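Inorganic pyrophosphatase (Coxiella burnetii, PDB 3TR4) probably catalyses the magnesium-dependent hydrolysis of inorganic pyrophosphate to two phosphate ions, working as a homohexamer. Local coordinates at residues V75-P78 with V79-P83; S130-L133 with D134-H138. All coordinates share one frame; numbering follows the deposited sequence.

Contact 1 (V75-P78 with V79-P83); sequences VLTP and VPVQP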
ATOM      1  N   VAL B  75      19.083  10.079  -3.343  1.00 19.13           N
ATOM      2  CA  VAL B  75      19.223   9.125  -4.440  1.00 22.81           C
ATOM      3  C   VAL B  75      17.929   8.982  -5.231  1.00 23.87           C
ATOM      4  O   VAL B  75      16.895   8.602  -4.686  1.00 22.63           O
ATOM      5  CB  VAL B  75      19.663   7.736  -3.945  1.00 24.77           C
ATOM      6  CG1 VAL B  75      19.976   6.835  -5.132  1.00 27.41           C
ATOM      7  CG2 VAL B  75      20.878   7.863  -3.032  1.00 24.30           C
ATOM      8  N   LEU B  76      17.992   9.305  -6.520  1.00 21.86           N
ATOM      9  CA  LEU B  76      16.856   9.120  -7.407  1.00 21.73           C
ATOM     10  C   LEU B  76      16.880   7.710  -7.974  1.00 24.16           C
ATOM     11  O   LEU B  76      17.906   7.249  -8.468  1.00 25.89           O
ATOM     12  CB  LEU B  76      16.900  10.131  -8.549  1.00 30.50           C
ATOM     13  CG  LEU B  76      16.922  11.607  -8.153  1.00 34.69           C
ATOM     14  CD1 LEU B  76      17.090  12.479  -9.387  1.00 35.67           C
ATOM     15  CD2 LEU B  76      15.654  11.970  -7.406  1.00 34.99           C
ATOM     16  N   THR B  77      15.745   7.031  -7.903  1.00 19.75           N
ATOM     17  CA  THR B  77      15.639   5.666  -8.395  1.00 21.25           C
ATOM     18  C   THR B  77      14.287   5.475  -9.066  1.00 21.89           C
ATOM     19  O   THR B  77      13.365   6.264  -8.842  1.00 21.73           O
ATOM     20  CB  THR B  77      15.753   4.647  -7.250  1.00 25.01           C
ATOM     21  OG1 THR B  77      14.721   4.892  -6.287  1.00 24.67           O
ATOM     22  CG2 THR B  77      17.105   4.756  -6.563  1.00 26.16           C
ATOM     23  N   PRO B  78      14.164   4.427  -9.894  1.00 24.74           N
ATOM     24  CA  PRO B  78      12.904   4.083 -10.561  1.00 24.42           C
ATOM     25  C   PRO B  78      11.796   3.777  -9.554  1.00 28.60           C
ATOM     26  O   PRO B  78      10.651   4.159  -9.778  1.00 26.98           O
ATOM     27  CB  PRO B  78      13.263   2.822 -11.351  1.00 27.48           C
ATOM     28  CG  PRO B  78      14.738   2.922 -11.573  1.00 28.94           C
ATOM     29  CD  PRO B  78      15.278   3.569 -10.336  1.00 27.92           C
ATOM     30  N   VAL B  79      12.132   3.092  -8.463  1.00 26.37           N
ATOM     31  CA  VAL B  79      11.164   2.821  -7.403  1.00 30.54           C
ATOM     32  C   VAL B  79      11.819   2.946  -6.026  1.00 28.94           C
ATOM     33  O   VAL B  79      13.039   2.831  -5.905  1.00 28.64           O
ATOM     34  CB  VAL B  79      10.532   1.427  -7.557  1.00 28.21           C
ATOM     35  CG1 VAL B  79       9.737   1.344  -8.849  1.00 27.50           C
ATOM     36  CG2 VAL B  79      11.609   0.370  -7.531  1.00 28.13           C
ATOM     37  N   PRO B  80      11.006   3.184  -4.981  1.00 21.63           N
ATOM     38  CA  PRO B  80      11.569   3.398  -3.640  1.00 20.97           C
ATOM     39  C   PRO B  80      12.428   2.221  -3.167  1.00 24.05           C
ATOM     40  O   PRO B  80      12.153   1.069  -3.504  1.00 21.18           O
ATOM     41  CB  PRO B  80      10.327   3.539  -2.751  1.00 21.38           C
ATOM     42  CG  PRO B  80       9.222   3.937  -3.687  1.00 25.08           C
ATOM     43  CD  PRO B  80       9.533   3.248  -4.983  1.00 22.05           C
ATOM     44  N   VAL B  81      13.468   2.524  -2.398  1.00 23.70           N
ATOM     45  CA  VAL B  81      14.333   1.503  -1.813  1.00 25.91           C
ATOM     46  C   VAL B  81      14.042   1.378  -0.314  1.00 25.50           C
ATOM     47  O   VAL B  81      13.828   2.383   0.367  1.00 27.61           O
ATOM     48  CB  VAL B  81      15.824   1.854  -2.013  1.00 24.70           C
ATOM     49  CG1 VAL B  81      16.715   0.878  -1.262  1.00 21.51           C
ATOM     50  CG2 VAL B  81      16.178   1.879  -3.501  1.00 24.46           C
ATOM     51  N   GLN B  82      14.032   0.150   0.199  1.00 24.33           N
ATOM     52  CA  GLN B  82      13.728  -0.096   1.612  1.00 25.12           C
ATOM     53  C   GLN B  82      14.788   0.483   2.553  1.00 16.19           C
ATOM     54  O   GLN B  82      15.984   0.305   2.331  1.00 24.54           O
ATOM     55  CB  GLN B  82      13.574  -1.604   1.866  1.00 30.99           C
ATOM     56  CG  GLN B  82      13.471  -2.004   3.340  1.00 35.98           C
ATOM     57  CD  GLN B  82      13.236  -3.494   3.528  1.00 34.45           C
ATOM     58  OE1 GLN B  82      12.182  -4.015   3.167  1.00 41.79           O
ATOM     59  NE2 GLN B  82      14.220  -4.188   4.090  1.00 32.82           N
ATOM     60  N   PRO B  83      14.349   1.170   3.621  1.00 19.60           N
ATOM     61  CA  PRO B  83      15.291   1.714   4.606  1.00 20.38           C
ATOM     62  C   PRO B  83      16.188   0.619   5.164  1.00 25.03           C
ATOM     63  O   PRO B  83      15.707  -0.487   5.421  1.00 26.10           O
ATOM     64  CB  PRO B  83      14.374   2.230   5.719  1.00 22.21           C
ATOM     65  CG  PRO B  83      13.073   2.480   5.061  1.00 27.95           C
ATOM     66  CD  PRO B  83      12.948   1.433   3.992  1.00 23.96           C
TER
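Thr77 ties its turn to Val79 through its side chain, and the residues before it show how the chain enters the bend. Val75 ends strand 72-75, and its O accepts from ND2 of Asn56, on a neighbouring strand. The same amide binds both arms of the turn, since ND2 also donates to Thr77 OG1 while OD1 accepts from Val81 N. Leu76 then leads off the strand, its backbone hydrogen-bonded with Ala109.

At Thr77 the hydroxyl is the donor: OG1 lies 2.7 Å from Val79 O, two residues further on. It is set there by the first torsion (chi1 59°), which places OG1 between its own backbone N and carbonyl carbon, facing Val79 O. The approach is not along a lone pair. OG1 sits above the carbonyl plane, 57° out of it, with a C=O...O angle of 122°. With the amide of Asn56, the threonine hydroxyl is gripped by two bonds, one given and one received. The methyl takes the other direction, and Thr77 CG2 comes within 4.3 Å of Val81 CG2, a loose apolar touch between the two arms.

Pro78 forms the corner. The CB of Val79 points away from 75-78, yet its CG1 makes a short contact of 3.1 Å with Pro78 O of the adjacent residue.

From Thr77 CA to Pro80 CA the distance is 6.7 Å, and the backbone conformation is close to a type VIII beta turn. Such turns have no backbone bond between their first and fourth residues, and Pro80 lacks an N-H as well. The result is a proline-rich turn leading out of strand 72-75 of the beta-barrel core of a soluble pyrophosphatase, with Thr77, Pro78 and Val81 packed against Phe46 of a second subunit.

Contact 2 (S130-L133 with D134-H138); sequences SLLL and DAISH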
ATOM      1  N   SER B 130      14.109  20.071 -14.581  1.00 34.44           N
ATOM      2  CA  SER B 130      14.161  21.174 -13.630  1.00 43.65           C
ATOM      3  C   SER B 130      12.951  21.151 -12.703  1.00 43.01           C
ATOM      4  O   SER B 130      13.003  21.670 -11.589  1.00 33.87           O
ATOM      5  CB  SER B 130      14.244  22.516 -14.358  1.00 53.53           C
ATOM      6  OG  SER B 130      13.075  22.753 -15.122  1.00 59.08           O
ATOM      7  N   LEU B 131      11.863  20.542 -13.160  1.00 43.07           N
ATOM      8  CA  LEU B 131      10.663  20.458 -12.340  1.00 46.91           C
ATOM      9  C   LEU B 131      10.900  19.560 -11.123  1.00 41.75           C
ATOM     10  O   LEU B 131      10.403  19.837 -10.032  1.00 35.93           O
ATOM     11  CB  LEU B 131       9.475  19.958 -13.161  1.00 56.27           C
ATOM     12  CG  LEU B 131       8.112  20.023 -12.468  1.00 68.66           C
ATOM     13  CD1 LEU B 131       7.859  21.414 -11.899  1.00 73.89           C
ATOM     14  CD2 LEU B 131       7.002  19.621 -13.425  1.00 71.92           C
ATOM     15  N   LEU B 132      11.667  18.492 -11.313  1.00 39.14           N
ATOM     16  CA  LEU B 132      11.979  17.581 -10.217  1.00 32.41           C
ATOM     17  C   LEU B 132      12.941  18.230  -9.227  1.00 32.96           C
ATOM     18  O   LEU B 132      12.773  18.106  -8.012  1.00 30.04           O
ATOM     19  CB  LEU B 132      12.570  16.275 -10.747  1.00 28.93           C
ATOM     20  CG  LEU B 132      12.967  15.256  -9.678  1.00 32.36           C
ATOM     21  CD1 LEU B 132      11.819  15.027  -8.702  1.00 31.21           C
ATOM     22  CD2 LEU B 132      13.403  13.947 -10.317  1.00 33.65           C
ATOM     23  N   LEU B 133      13.953  18.912  -9.757  1.00 27.43           N
ATOM     24  CA  LEU B 133      14.908  19.631  -8.924  1.00 28.02           C
ATOM     25  C   LEU B 133      14.201  20.718  -8.123  1.00 32.37           C
ATOM     26  O   LEU B 133      14.537  20.968  -6.964  1.00 29.11           O
ATOM     27  CB  LEU B 133      16.025  20.244  -9.777  1.00 30.28           C
ATOM     28  CG  LEU B 133      16.912  19.283 -10.573  1.00 34.41           C
ATOM     29  CD1 LEU B 133      17.979  20.046 -11.340  1.00 33.35           C
ATOM     30  CD2 LEU B 133      17.547  18.250  -9.655  1.00 34.76           C
ATOM     31  N   ASP B 134      13.221  21.367  -8.744  1.00 31.43           N
ATOM     32  CA  ASP B 134      12.446  22.394  -8.056  1.00 33.86           C
ATOM     33  C   ASP B 134      11.613  21.782  -6.935  1.00 32.79           C
ATOM     34  O   ASP B 134      11.514  22.344  -5.844  1.00 35.84           O
ATOM     35  CB  ASP B 134      11.551  23.159  -9.030  1.00 38.72           C
ATOM     36  CG  ASP B 134      12.336  24.093  -9.932  1.00 47.72           C
ATOM     37  OD1 ASP B 134      13.517  24.366  -9.629  1.00 45.51           O
ATOM     38  OD2 ASP B 134      11.769  24.563 -10.941  1.00 55.16           O
ATOM     39  N   ALA B 135      11.019  20.626  -7.211  1.00 31.45           N
ATOM     40  CA  ALA B 135      10.252  19.901  -6.206  1.00 33.01           C
ATOM     41  C   ALA B 135      11.136  19.491  -5.033  1.00 27.15           C
ATOM     42  O   ALA B 135      10.721  19.564  -3.877  1.00 32.16           O
ATOM     43  CB  ALA B 135       9.588  18.677  -6.826  1.00 34.14           C
ATOM     44  N   ILE B 136      12.355  19.056  -5.333  1.00 26.41           N
ATOM     45  CA  ILE B 136      13.285  18.634  -4.295  1.00 26.24           C
ATOM     46  C   ILE B 136      13.720  19.810  -3.427  1.00 27.62           C
ATOM     47  O   ILE B 136      13.703  19.716  -2.200  1.00 26.58           O
ATOM     48  CB  ILE B 136      14.522  17.935  -4.885  1.00 23.35           C
ATOM     49  CG1 ILE B 136      14.115  16.611  -5.537  1.00 25.03           C
ATOM     50  CG2 ILE B 136      15.571  17.700  -3.798  1.00 23.13           C
ATOM     51  CD1 ILE B 136      15.227  15.937  -6.303  1.00 30.23           C
ATOM     52  N   SER B 137      14.105  20.911  -4.067  1.00 26.50           N
ATOM     53  CA  SER B 137      14.515  22.114  -3.346  1.00 31.27           C
ATOM     54  C   SER B 137      13.378  22.649  -2.488  1.00 30.09           C
ATOM     55  O   SER B 137      13.577  23.014  -1.330  1.00 31.35           O
ATOM     56  CB  SER B 137      14.971  23.197  -4.322  1.00 35.15           C
ATOM     57  OG  SER B 137      15.981  22.701  -5.182  1.00 44.62           O
ATOM     58  N   HIS B 138      12.184  22.694  -3.066  1.00 30.59           N
ATOM     59  CA  HIS B 138      11.004  23.148  -2.344  1.00 31.70           C
ATOM     60  C   HIS B 138      10.784  22.314  -1.086  1.00 31.99           C
ATOM     61  O   HIS B 138      10.549  22.858  -0.006  1.00 29.82           O
ATOM     62  CB  HIS B 138       9.769  23.076  -3.242  1.00 30.48           C
ATOM     63  CG  HIS B 138       8.504  23.489  -2.562  1.00 32.19           C
ATOM     64  ND1 HIS B 138       7.534  22.585  -2.186  1.00 36.68           N
ATOM     65  CD2 HIS B 138       8.051  24.707  -2.182  1.00 30.78           C
ATOM     66  CE1 HIS B 138       6.534  23.229  -1.610  1.00 34.45           C
ATOM     67  NE2 HIS B 138       6.824  24.518  -1.594  1.00 33.10           N
TER
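Leu133 O accepts two bonds from Ser137. Ser137 N supplies the regular helical bond to Leu133 O at 2.9 Å, with an N-H...O angle of 168°, and Ser137 OG donates to Leu133 O as well, also at 2.9 Å. The two donors arrive from opposite faces of the carbonyl plane. A chi1 of -54° holds the hydroxyl beside the serine's own backbone N, so that it folds back over the preceding turn. OG also has a weak hydrogen bond with Trp157 NE1 on strand 152-159.

The remaining backbone bonds, Asp134 N to Ser130 O, Ala135 N to Leu131 O and Ile136 N to Leu132 O, follow the i to i+4 pattern of an alpha helix. Together they build the first turns of helix 130-142, which has three different flanks: Leu132 and Ile136 face the barrel, Leu131, Ala135 and His138 lie against a fourth subunit, and Ser130 and Asp134 are exposed.

On that exposed flank the Asp134 carboxylate turns its flat side to Ser130 O, which is 3.0 Å from Asp134 CG and 3.2 Å from Asp134 OD2. The oxygens on both sides are acceptors, so the pair is not bonded.

Apolar contact belongs to Leu132 and Ile136, whose side chains meet at a slant, Leu132 CG lying 4.1 Å from Ile136 CD1. Ile136 CG1, anti to its carbonyl carbon (chi1 -66°), reaches toward the N-terminal end of the helix and comes within 3.2 Å of Leu132 O. Leu133 and Ile136 pack on Trp157, whereas Leu131 and Ala135 meet Pro48 of the fourth subunit.

In the fold
Both contacts are local, and they follow each other in series, neither nesting nor crossing. Contact 1 comes first, bending the chain after strand 72-75 on its way to strand 86-99. The chain then passes through strands 86-99 and 106-111 before contact 2 winds the opening turns of helix 130-142. Their centres lie about 17 Å apart, yet Leu76 bridges them: its CD1 is 4.1 Å from Leu132 CD2, and its CD2 is 4.1 Å from Ile136 CD1. The residue that follows strand 72-75 is thereby packed against the helix. Each contact also borders different neighbouring subunits of the hexamer.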